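Local coordinates for protein glutamate racemase (Escherichia coli, PDB 2JFN) that belongs to the aspartate/glutamate/hydantoin racemase family and is built around two beta-sheets, each packed against helices, at residues Gln80-Leu85 and Ala251-Cys256; Pro84-Val89 and Trp237-Glu242; Arg185-Trp190 and Glu212-Val217. One frame throughout, in Å; residues are numbered along the deposited sequence.

Interaction 1. Residues Gln80-Leu85 and Ala251-Cys256; sequences QERYPL and ANIAFC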
loop_
_atom_site.group_PDB
_atom_site.type_symbol
_atom_site.label_atom_id
_atom_site.label_comp_id
_atom_site.label_asym_id
_atom_site.label_seq_id
_atom_site.Cartn_x
_atom_site.Cartn_y
_atom_site.Cartn_z
ATOM N N GLN A 80 16.484 -9.063 -3.790
ATOM C CA GLN A 80 16.731 -10.419 -4.285
ATOM C C GLN A 80 18.178 -10.859 -4.088
ATOM O O GLN A 80 18.465 -12.053 -3.998
ATOM C CB GLN A 80 16.378 -10.531 -5.772
ATOM C CG GLN A 80 16.685 -11.909 -6.356
ATOM C CD GLN A 80 16.283 -12.056 -7.802
ATOM O OE1 GLN A 80 16.832 -11.392 -8.685
ATOM N NE2 GLN A 80 15.322 -12.930 -8.060
ATOM N N GLU A 81 19.088 -9.895 -4.034
ATOM C CA GLU A 81 20.497 -10.203 -3.838
ATOM C C GLU A 81 20.752 -10.592 -2.393
ATOM O O GLU A 81 21.605 -11.435 -2.111
ATOM C CB GLU A 81 21.360 -8.999 -4.213
ATOM C CG GLU A 81 21.612 -8.886 -5.693
ATOM C CD GLU A 81 22.339 -10.101 -6.240
ATOM O OE1 GLU A 81 23.394 -10.471 -5.676
ATOM O OE2 GLU A 81 21.859 -10.686 -7.232
ATOM N N ARG A 82 20.009 -9.978 -1.478
ATOM C CA ARG A 82 20.145 -10.279 -0.060
ATOM C C ARG A 82 19.444 -11.598 0.270
ATOM O O ARG A 82 19.955 -12.404 1.052
ATOM C CB ARG A 82 19.552 -9.144 0.786
ATOM C CG ARG A 82 20.395 -7.867 0.802
ATOM C CD ARG A 82 21.750 -8.118 1.468
ATOM N NE ARG A 82 21.593 -8.435 2.887
ATOM C CZ ARG A 82 21.523 -7.524 3.855
ATOM N NH1 ARG A 82 21.606 -6.235 3.560
ATOM N NH2 ARG A 82 21.354 -7.902 5.117
ATOM N N TYR A 83 18.275 -11.814 -0.326
ATOM C CA TYR A 83 17.510 -13.041 -0.097
ATOM C C TYR A 83 16.696 -13.471 -1.308
ATOM O O TYR A 83 15.966 -12.665 -1.887
ATOM C CB TYR A 83 16.506 -12.878 1.055
ATOM C CG TYR A 83 17.079 -12.719 2.442
ATOM C CD1 TYR A 83 17.270 -11.458 2.997
ATOM C CD2 TYR A 83 17.392 -13.837 3.217
ATOM C CE1 TYR A 83 17.754 -11.311 4.292
ATOM C CE2 TYR A 83 17.877 -13.700 4.512
ATOM C CZ TYR A 83 18.055 -12.439 5.043
ATOM O OH TYR A 83 18.534 -12.301 6.328
ATOM N N PRO A 84 16.823 -14.742 -1.722
ATOM C CA PRO A 84 16.029 -15.190 -2.867
ATOM C C PRO A 84 14.582 -15.009 -2.396
ATOM O O PRO A 84 14.278 -15.247 -1.228
ATOM C CB PRO A 84 16.414 -16.660 -2.994
ATOM C CG PRO A 84 17.867 -16.646 -2.581
ATOM C CD PRO A 84 17.850 -15.740 -1.363
ATOM N N LEU A 85 13.698 -14.582 -3.288
ATOM C CA LEU A 85 12.310 -14.336 -2.905
ATOM C C LEU A 85 11.333 -15.381 -3.421
ATOM O O LEU A 85 11.457 -15.857 -4.540
ATOM C CB LEU A 85 11.872 -12.961 -3.418
ATOM C CG LEU A 85 12.738 -11.756 -3.043
ATOM C CD1 LEU A 85 12.230 -10.501 -3.753
ATOM C CD2 LEU A 85 12.721 -11.574 -1.538
ATOM N N ALA A 251 15.287 -14.074 10.936
ATOM C CA ALA A 251 14.143 -13.331 11.449
ATOM C C ALA A 251 13.708 -12.273 10.439
ATOM O O ALA A 251 14.457 -11.938 9.523
ATOM C CB ALA A 251 14.504 -12.670 12.769
ATOM N N ASN A 252 12.497 -11.753 10.612
ATOM C CA ASN A 252 11.971 -10.734 9.713
ATOM C C ASN A 252 12.873 -9.511 9.742
ATOM O O ASN A 252 13.411 -9.155 10.785
ATOM C CB ASN A 252 10.556 -10.319 10.121
ATOM C CG ASN A 252 9.588 -11.476 10.124
ATOM O OD1 ASN A 252 9.723 -12.416 9.338
ATOM N ND2 ASN A 252 8.592 -11.409 10.996
ATOM N N ILE A 253 13.028 -8.861 8.598
ATOM C CA ILE A 253 13.883 -7.683 8.536
ATOM C C ILE A 253 13.275 -6.559 7.694
ATOM O O ILE A 253 12.526 -6.807 6.743
ATOM C CB ILE A 253 15.272 -8.069 7.968
ATOM C CG1 ILE A 253 16.218 -6.869 8.001
ATOM C CG2 ILE A 253 15.126 -8.585 6.550
ATOM C CD1 ILE A 253 17.603 -7.196 7.484
ATOM N N ALA A 254 13.582 -5.320 8.072
ATOM C CA ALA A 254 13.098 -4.155 7.347
ATOM C C ALA A 254 14.295 -3.474 6.689
ATOM O O ALA A 254 15.366 -3.361 7.296
ATOM C CB ALA A 254 12.395 -3.183 8.299
ATOM N N PHE A 255 14.111 -3.042 5.447
ATOM C CA PHE A 255 15.156 -2.352 4.692
ATOM C C PHE A 255 14.733 -0.930 4.324
ATOM O O PHE A 255 13.617 -0.707 3.849
ATOM C CB PHE A 255 15.459 -3.064 3.371
ATOM C CG PHE A 255 16.264 -4.324 3.506
ATOM C CD1 PHE A 255 15.807 -5.509 2.937
ATOM C CD2 PHE A 255 17.492 -4.320 4.159
ATOM C CE1 PHE A 255 16.557 -6.678 3.013
ATOM C CE2 PHE A 255 18.260 -5.486 4.244
ATOM C CZ PHE A 255 17.789 -6.670 3.670
ATOM N N CYS A 256 15.616 0.034 4.542
ATOM C CA CYS A 256 15.329 1.402 4.119
ATOM C C CYS A 256 16.385 1.647 3.036
ATOM O O CYS A 256 17.342 0.874 2.921
ATOM C CB CYS A 256 15.476 2.397 5.278
ATOM S SG CYS A 256 17.101 2.452 6.052
HETATM O O HOH W 1 16.043 -11.487 7.282
#
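One face of the Arg82 guanidinium lies over the Phe255 ring atoms CZ and CE2: CZ of Phe255 stands 3.8 Å above the guanidinium plane, over its centre, and NH1 of Arg82 is 3.5 Å from CE2 of Phe255. The two planes are 70° apart, which excludes a parallel stack. Bends at chi2 (-64°) and chi3 (-66°) fold the arginine chain back over the phenylalanine, bringing CG of Arg82 to 4.1 Å from CZ of Phe255. NH2 of the same arginine forms a salt bridge to Glu279, on the adjoining strand 277-280, and this probably helps fix the rotation of the group. The ring of Tyr83 makes a looser apolar contact, CE1 to CG2 of Ile253 at 4.4 Å, while His48 meets it edge-to-face. At the phenol end, a water lies 2.8 Å from OH of Tyr83, through a weak bond, and 2.8 Å from O of Ala251; the hydroxyl is also hydrogen-bonded to Asp250. The CB bonds of Ile253 and Phe255 both point toward segment 80-85. The arrangement is that of an alpha/beta fold, with the C-terminal end of a helix lying against one face of a largely parallel sheet.

Interaction 2. Residues Pro84-Val89 and Trp237-Glu242; sequences PLALAV and WLLEHE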
loop_
_atom_site.group_PDB
_atom_site.type_symbol
_atom_site.label_atom_id
_atom_site.label_comp_id
_atom_site.label_asym_id
_atom_site.label_seq_id
_atom_site.Cartn_x
_atom_site.Cartn_y
_atom_site.Cartn_z
ATOM N N PRO A 84 16.823 -14.742 -1.722
ATOM C CA PRO A 84 16.029 -15.190 -2.867
ATOM C C PRO A 84 14.582 -15.009 -2.396
ATOM O O PRO A 84 14.278 -15.247 -1.228
ATOM C CB PRO A 84 16.414 -16.660 -2.994
ATOM C CG PRO A 84 17.867 -16.646 -2.581
ATOM C CD PRO A 84 17.850 -15.740 -1.363
ATOM N N LEU A 85 13.698 -14.582 -3.288
ATOM C CA LEU A 85 12.310 -14.336 -2.905
ATOM C C LEU A 85 11.333 -15.381 -3.421
ATOM O O LEU A 85 11.457 -15.857 -4.540
ATOM C CB LEU A 85 11.872 -12.961 -3.418
ATOM C CG LEU A 85 12.738 -11.756 -3.043
ATOM C CD1 LEU A 85 12.230 -10.501 -3.753
ATOM C CD2 LEU A 85 12.721 -11.574 -1.538
ATOM N N ALA A 86 10.367 -15.746 -2.588
ATOM C CA ALA A 86 9.345 -16.695 -3.000
ATOM C C ALA A 86 8.236 -15.870 -3.661
ATOM O O ALA A 86 7.556 -16.329 -4.574
ATOM C CB ALA A 86 8.799 -17.449 -1.780
ATOM N N LEU A 87 8.079 -14.628 -3.210
ATOM C CA LEU A 87 7.044 -13.752 -3.744
ATOM C C LEU A 87 7.260 -12.320 -3.273
ATOM O O LEU A 87 7.805 -12.091 -2.192
ATOM C CB LEU A 87 5.672 -14.256 -3.270
ATOM C CG LEU A 87 4.389 -13.454 -3.502
ATOM C CD1 LEU A 87 3.201 -14.408 -3.407
ATOM C CD2 LEU A 87 4.255 -12.334 -2.469
ATOM N N ALA A 88 6.830 -11.363 -4.088
ATOM C CA ALA A 88 6.951 -9.951 -3.752
ATOM C C ALA A 88 5.616 -9.237 -3.948
ATOM O O ALA A 88 4.890 -9.491 -4.913
ATOM C CB ALA A 88 8.013 -9.293 -4.613
ATOM N N VAL A 89 5.305 -8.340 -3.022
ATOM C CA VAL A 89 4.072 -7.569 -3.084
ATOM C C VAL A 89 4.391 -6.090 -3.227
ATOM O O VAL A 89 5.112 -5.522 -2.407
ATOM C CB VAL A 89 3.232 -7.735 -1.799
ATOM C CG1 VAL A 89 1.919 -6.970 -1.942
ATOM C CG2 VAL A 89 2.985 -9.210 -1.515
ATOM N N TRP A 237 -2.537 -17.879 -2.112
ATOM C CA TRP A 237 -2.792 -18.697 -3.294
ATOM C C TRP A 237 -1.524 -18.859 -4.138
ATOM O O TRP A 237 -1.238 -19.947 -4.647
ATOM C CB TRP A 237 -3.888 -18.072 -4.161
ATOM C CG TRP A 237 -4.361 -18.982 -5.269
ATOM C CD1 TRP A 237 -5.268 -20.003 -5.163
ATOM C CD2 TRP A 237 -3.926 -18.976 -6.636
ATOM N NE1 TRP A 237 -5.426 -20.628 -6.381
ATOM C CE2 TRP A 237 -4.614 -20.018 -7.301
ATOM C CE3 TRP A 237 -3.021 -18.192 -7.365
ATOM C CZ2 TRP A 237 -4.425 -20.296 -8.661
ATOM C CZ3 TRP A 237 -2.832 -18.470 -8.719
ATOM C CH2 TRP A 237 -3.533 -19.514 -9.350
ATOM N N LEU A 238 -0.773 -17.773 -4.293
ATOM C CA LEU A 238 0.451 -17.804 -5.084
ATOM C C LEU A 238 1.543 -18.620 -4.410
ATOM O O LEU A 238 2.331 -19.289 -5.080
ATOM C CB LEU A 238 0.947 -16.381 -5.347
ATOM C CG LEU A 238 0.049 -15.553 -6.264
ATOM C CD1 LEU A 238 0.533 -14.122 -6.312
ATOM C CD2 LEU A 238 0.043 -16.158 -7.661
ATOM N N LEU A 239 1.599 -18.569 -3.086
ATOM C CA LEU A 239 2.608 -19.333 -2.371
ATOM C C LEU A 239 2.302 -20.820 -2.531
ATOM O O LEU A 239 3.171 -21.670 -2.336
ATOM C CB LEU A 239 2.619 -18.951 -0.890
ATOM C CG LEU A 239 3.168 -17.551 -0.577
ATOM C CD1 LEU A 239 3.004 -17.249 0.901
ATOM C CD2 LEU A 239 4.636 -17.472 -0.987
ATOM N N GLU A 240 1.062 -21.121 -2.904
ATOM C CA GLU A 240 0.633 -22.501 -3.078
ATOM C C GLU A 240 0.735 -23.006 -4.505
ATOM O O GLU A 240 1.081 -24.162 -4.727
ATOM C CB GLU A 240 -0.814 -22.671 -2.602
ATOM C CG GLU A 240 -1.005 -22.523 -1.101
ATOM C CD GLU A 240 -0.117 -23.467 -0.308
ATOM O OE1 GLU A 240 -0.147 -24.690 -0.587
ATOM O OE2 GLU A 240 0.608 -22.986 0.595
ATOM N N HIS A 241 0.440 -22.144 -5.472
ATOM C CA HIS A 241 0.455 -22.563 -6.865
ATOM C C HIS A 241 1.520 -21.970 -7.795
ATOM O O HIS A 241 1.571 -22.343 -8.969
ATOM C CB HIS A 241 -0.934 -22.312 -7.467
ATOM C CG HIS A 241 -2.051 -22.966 -6.708
ATOM N ND1 HIS A 241 -3.378 -22.775 -7.025
ATOM C CD2 HIS A 241 -2.037 -23.799 -5.640
ATOM C CE1 HIS A 241 -4.134 -23.458 -6.184
ATOM N NE2 HIS A 241 -3.345 -24.088 -5.333
ATOM N N GLU A 242 2.373 -21.073 -7.300
ATOM C CA GLU A 242 3.376 -20.467 -8.178
ATOM C C GLU A 242 4.749 -20.123 -7.606
ATOM O O GLU A 242 5.735 -20.108 -8.339
ATOM C CB GLU A 242 2.807 -19.193 -8.812
ATOM C CG GLU A 242 1.722 -19.426 -9.840
ATOM C CD GLU A 242 1.159 -18.130 -10.380
ATOM O OE1 GLU A 242 1.954 -17.202 -10.662
ATOM O OE2 GLU A 242 -0.078 -18.040 -10.532
#
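Ala86 makes the first touch on segment 84-89, its CB lying 4.2 Å from CD2 of Leu239. Next comes Leu87, which meets two consecutive leucines of helix 228-241. Its CB is 4.1 Å from CD2 of Leu239, and its CD1 lies against Leu238, 3.6 Å from CB and 4.0 Å from CD1 of that residue. This reach follows from chi1 of 172°, which places CG anti to the residue's own backbone N and extends the branch toward the helix. The side chains of Leu87 and Leu238 cross at about a right angle. CD2 of Leu239 is shared by Ala86 and Leu87, so one methyl serves two neighbouring positions where the loop passes into the strand. Two residues on, Val89 continues the same strand face and packs on Ile231 and Thr235, farther back in the helix. Leu239 also touches Leu44 and Leu47, while Leu238 touches Val112 and has its side chain about 6 Å from the bound uridine-5'-diphosphate-N-acetylmuramoyl-L-alanine. Backbone bonds of Leu87 and Val89 to Leu25 tie strand 87-90 to strand 21-28. This is the hydrophobic helix-on-sheet layer of an alpha/beta fold, close to the pocket of that ligand.

Interaction 3. Residues Arg185-Trp190 and Glu212-Val217; sequences RILRPW and EELLQV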
loop_
_atom_site.group_PDB
_atom_site.type_symbol
_atom_site.label_atom_id
_atom_site.label_comp_id
_atom_site.label_asym_id
_atom_site.label_seq_id
_atom_site.Cartn_x
_atom_site.Cartn_y
_atom_site.Cartn_z
ATOM N N ARG A 185 -10.808 19.012 7.141
ATOM C CA ARG A 185 -10.583 19.989 6.085
ATOM C C ARG A 185 -10.411 19.262 4.756
ATOM O O ARG A 185 -11.025 19.619 3.749
ATOM C CB ARG A 185 -9.328 20.811 6.399
ATOM C CG ARG A 185 -8.991 21.845 5.336
ATOM C CD ARG A 185 -10.063 22.927 5.248
ATOM N NE ARG A 185 -9.880 23.749 4.055
ATOM C CZ ARG A 185 -10.094 23.317 2.816
ATOM N NH1 ARG A 185 -10.507 22.073 2.604
ATOM N NH2 ARG A 185 -9.880 24.125 1.787
ATOM N N ILE A 186 -9.572 18.233 4.761
ATOM C CA ILE A 186 -9.336 17.459 3.552
ATOM C C ILE A 186 -10.647 16.846 3.057
ATOM O O ILE A 186 -10.923 16.834 1.859
ATOM C CB ILE A 186 -8.308 16.328 3.816
ATOM C CG1 ILE A 186 -6.948 16.938 4.180
ATOM C CG2 ILE A 186 -8.195 15.425 2.589
ATOM C CD1 ILE A 186 -5.898 15.912 4.598
ATOM N N LEU A 187 -11.459 16.347 3.986
ATOM C CA LEU A 187 -12.729 15.715 3.636
ATOM C C LEU A 187 -13.923 16.675 3.568
ATOM O O LEU A 187 -15.057 16.245 3.358
ATOM C CB LEU A 187 -13.032 14.584 4.635
ATOM C CG LEU A 187 -12.024 13.426 4.650
ATOM C CD1 LEU A 187 -12.245 12.537 5.869
ATOM C CD2 LEU A 187 -12.162 12.622 3.372
ATOM N N ARG A 188 -13.663 17.971 3.723
ATOM C CA ARG A 188 -14.728 18.973 3.698
ATOM C C ARG A 188 -15.686 18.771 2.520
ATOM O O ARG A 188 -16.899 18.763 2.705
ATOM C CB ARG A 188 -14.133 20.395 3.677
ATOM C CG ARG A 188 -15.149 21.497 4.039
ATOM C CD ARG A 188 -14.497 22.875 4.178
ATOM N NE ARG A 188 -14.110 23.450 2.889
ATOM C CZ ARG A 188 -13.639 24.685 2.734
ATOM N NH1 ARG A 188 -13.489 25.478 3.786
ATOM N NH2 ARG A 188 -13.328 25.134 1.528
ATOM N N PRO A 189 -15.153 18.576 1.298
ATOM C CA PRO A 189 -16.006 18.373 0.120
ATOM C C PRO A 189 -17.095 17.331 0.364
ATOM O O PRO A 189 -18.261 17.530 0.003
ATOM C CB PRO A 189 -15.017 17.905 -0.943
ATOM C CG PRO A 189 -13.759 18.589 -0.561
ATOM C CD PRO A 189 -13.729 18.439 0.940
ATOM N N TRP A 190 -16.703 16.215 0.971
ATOM C CA TRP A 190 -17.631 15.131 1.257
ATOM C C TRP A 190 -18.566 15.451 2.414
ATOM O O TRP A 190 -19.739 15.103 2.378
ATOM C CB TRP A 190 -16.855 13.841 1.543
ATOM C CG TRP A 190 -16.241 13.239 0.309
ATOM C CD1 TRP A 190 -16.272 13.752 -0.956
ATOM C CD2 TRP A 190 -15.523 12.001 0.222
ATOM N NE1 TRP A 190 -15.620 12.913 -1.825
ATOM C CE2 TRP A 190 -15.149 11.830 -1.128
ATOM C CE3 TRP A 190 -15.159 11.021 1.156
ATOM C CZ2 TRP A 190 -14.430 10.717 -1.571
ATOM C CZ3 TRP A 190 -14.441 9.909 0.713
ATOM C CH2 TRP A 190 -14.086 9.771 -0.639
ATOM N N GLU A 212 -9.059 4.507 12.036
ATOM C CA GLU A 212 -9.706 5.060 13.225
ATOM C C GLU A 212 -10.029 6.540 13.060
ATOM O O GLU A 212 -11.166 6.964 13.278
ATOM C CB GLU A 212 -8.829 4.848 14.465
ATOM C CG GLU A 212 -9.543 5.149 15.777
ATOM C CD GLU A 212 -9.056 4.282 16.933
ATOM O OE1 GLU A 212 -9.224 3.041 16.871
ATOM O OE2 GLU A 212 -8.503 4.839 17.906
ATOM N N GLU A 213 -9.027 7.322 12.663
ATOM C CA GLU A 213 -9.210 8.749 12.462
ATOM C C GLU A 213 -10.272 9.036 11.398
ATOM O O GLU A 213 -11.107 9.926 11.574
ATOM C CB GLU A 213 -7.889 9.405 12.045
ATOM C CG GLU A 213 -6.809 9.451 13.122
ATOM C CD GLU A 213 -6.054 8.139 13.302
ATOM O OE1 GLU A 213 -6.260 7.194 12.507
ATOM O OE2 GLU A 213 -5.240 8.062 14.246
ATOM N N LEU A 214 -10.229 8.295 10.291
ATOM C CA LEU A 214 -11.198 8.492 9.211
ATOM C C LEU A 214 -12.623 8.240 9.680
ATOM O O LEU A 214 -13.541 8.976 9.324
ATOM C CB LEU A 214 -10.887 7.574 8.026
ATOM C CG LEU A 214 -9.659 7.963 7.193
ATOM C CD1 LEU A 214 -9.336 6.861 6.193
ATOM C CD2 LEU A 214 -9.932 9.290 6.479
ATOM N N LEU A 215 -12.803 7.203 10.486
ATOM C CA LEU A 215 -14.125 6.871 10.982
ATOM C C LEU A 215 -14.665 7.902 11.971
ATOM O O LEU A 215 -15.870 7.988 12.183
ATOM C CB LEU A 215 -14.106 5.473 11.603
ATOM C CG LEU A 215 -13.911 4.381 10.546
ATOM C CD1 LEU A 215 -13.802 3.024 11.203
ATOM C CD2 LEU A 215 -15.084 4.408 9.573
ATOM N N GLN A 216 -13.781 8.692 12.570
ATOM C CA GLN A 216 -14.226 9.714 13.511
ATOM C C GLN A 216 -14.696 10.955 12.760
ATOM O O GLN A 216 -15.556 11.695 13.236
ATOM C CB GLN A 216 -13.093 10.113 14.463
ATOM C CG GLN A 216 -12.560 8.994 15.340
ATOM C CD GLN A 216 -11.536 9.490 16.346
ATOM O OE1 GLN A 216 -11.883 10.171 17.313
ATOM N NE2 GLN A 216 -10.267 9.164 16.117
ATOM N N VAL A 217 -14.131 11.172 11.578
ATOM C CA VAL A 217 -14.455 12.335 10.765
ATOM C C VAL A 217 -15.553 12.101 9.734
ATOM O O VAL A 217 -16.389 12.972 9.507
ATOM C CB VAL A 217 -13.182 12.844 10.033
ATOM C CG1 VAL A 217 -13.518 14.018 9.125
ATOM C CG2 VAL A 217 -12.140 13.248 11.050
#
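Leu187 has 59 Å² buried by the contact, about as much as Val217 (31 Å²) and Leu214 (25 Å²) together. A single methyl of Leu187 does the touching: CD1 lies 3.8 Å from CG1 of Val217 and 4.0 Å from CD2 of Leu214. The partners are three residues apart, nearly one helical turn, so their methyls form a pair into which the leucine branch points. The approaches differ: Leu187 runs at about a right angle to Leu214 but obliquely to Val217. In Val217 a chi1 of 177° directs CG1 away from the backbone nitrogen and into contact with the leucine. The CB bond of Leu214 does not aim at the opposite segment, yet its CD2 branch comes close enough to touch. The closest backbone approach, 8.1 Å between CA of Leu187 and CA of Val217, leaves the contact to side chains alone. All three residues are buried, and they meet through methyl groups. Glu213 forms a salt bridge to Lys172 on helix 163-174. Leu214 touches Met165 of that helix. Leu187, at the junction of helices 180-186 and 188-191, packs on helix 211-217, on Leu218 and on Leu160 of strand 156-161, outermost in the four-stranded parallel sheet.

How the interactions relate
Interactions 1 and 2 start from the same part of the chain, sharing Pro84 and Leu85, and their centres lie 14 Å apart. Helix 65-82 is followed, after a short loop, by strand 87-90, so this one connection meets strand 253-256 in interaction 1 and helix 228-241 in interaction 2; both contacts reach the seven-stranded mixed sheet. Interaction 3 is 36 Å from either, centre to centre, on the opposite side of the chain's centre, beside the four-stranded parallel sheet. Its segments, 185-190 and 212-217, are nested within the loops closed by the other two. The chain therefore builds the second sheet as an excursion and then returns to complete the first, consistent with two sheet-centred halves.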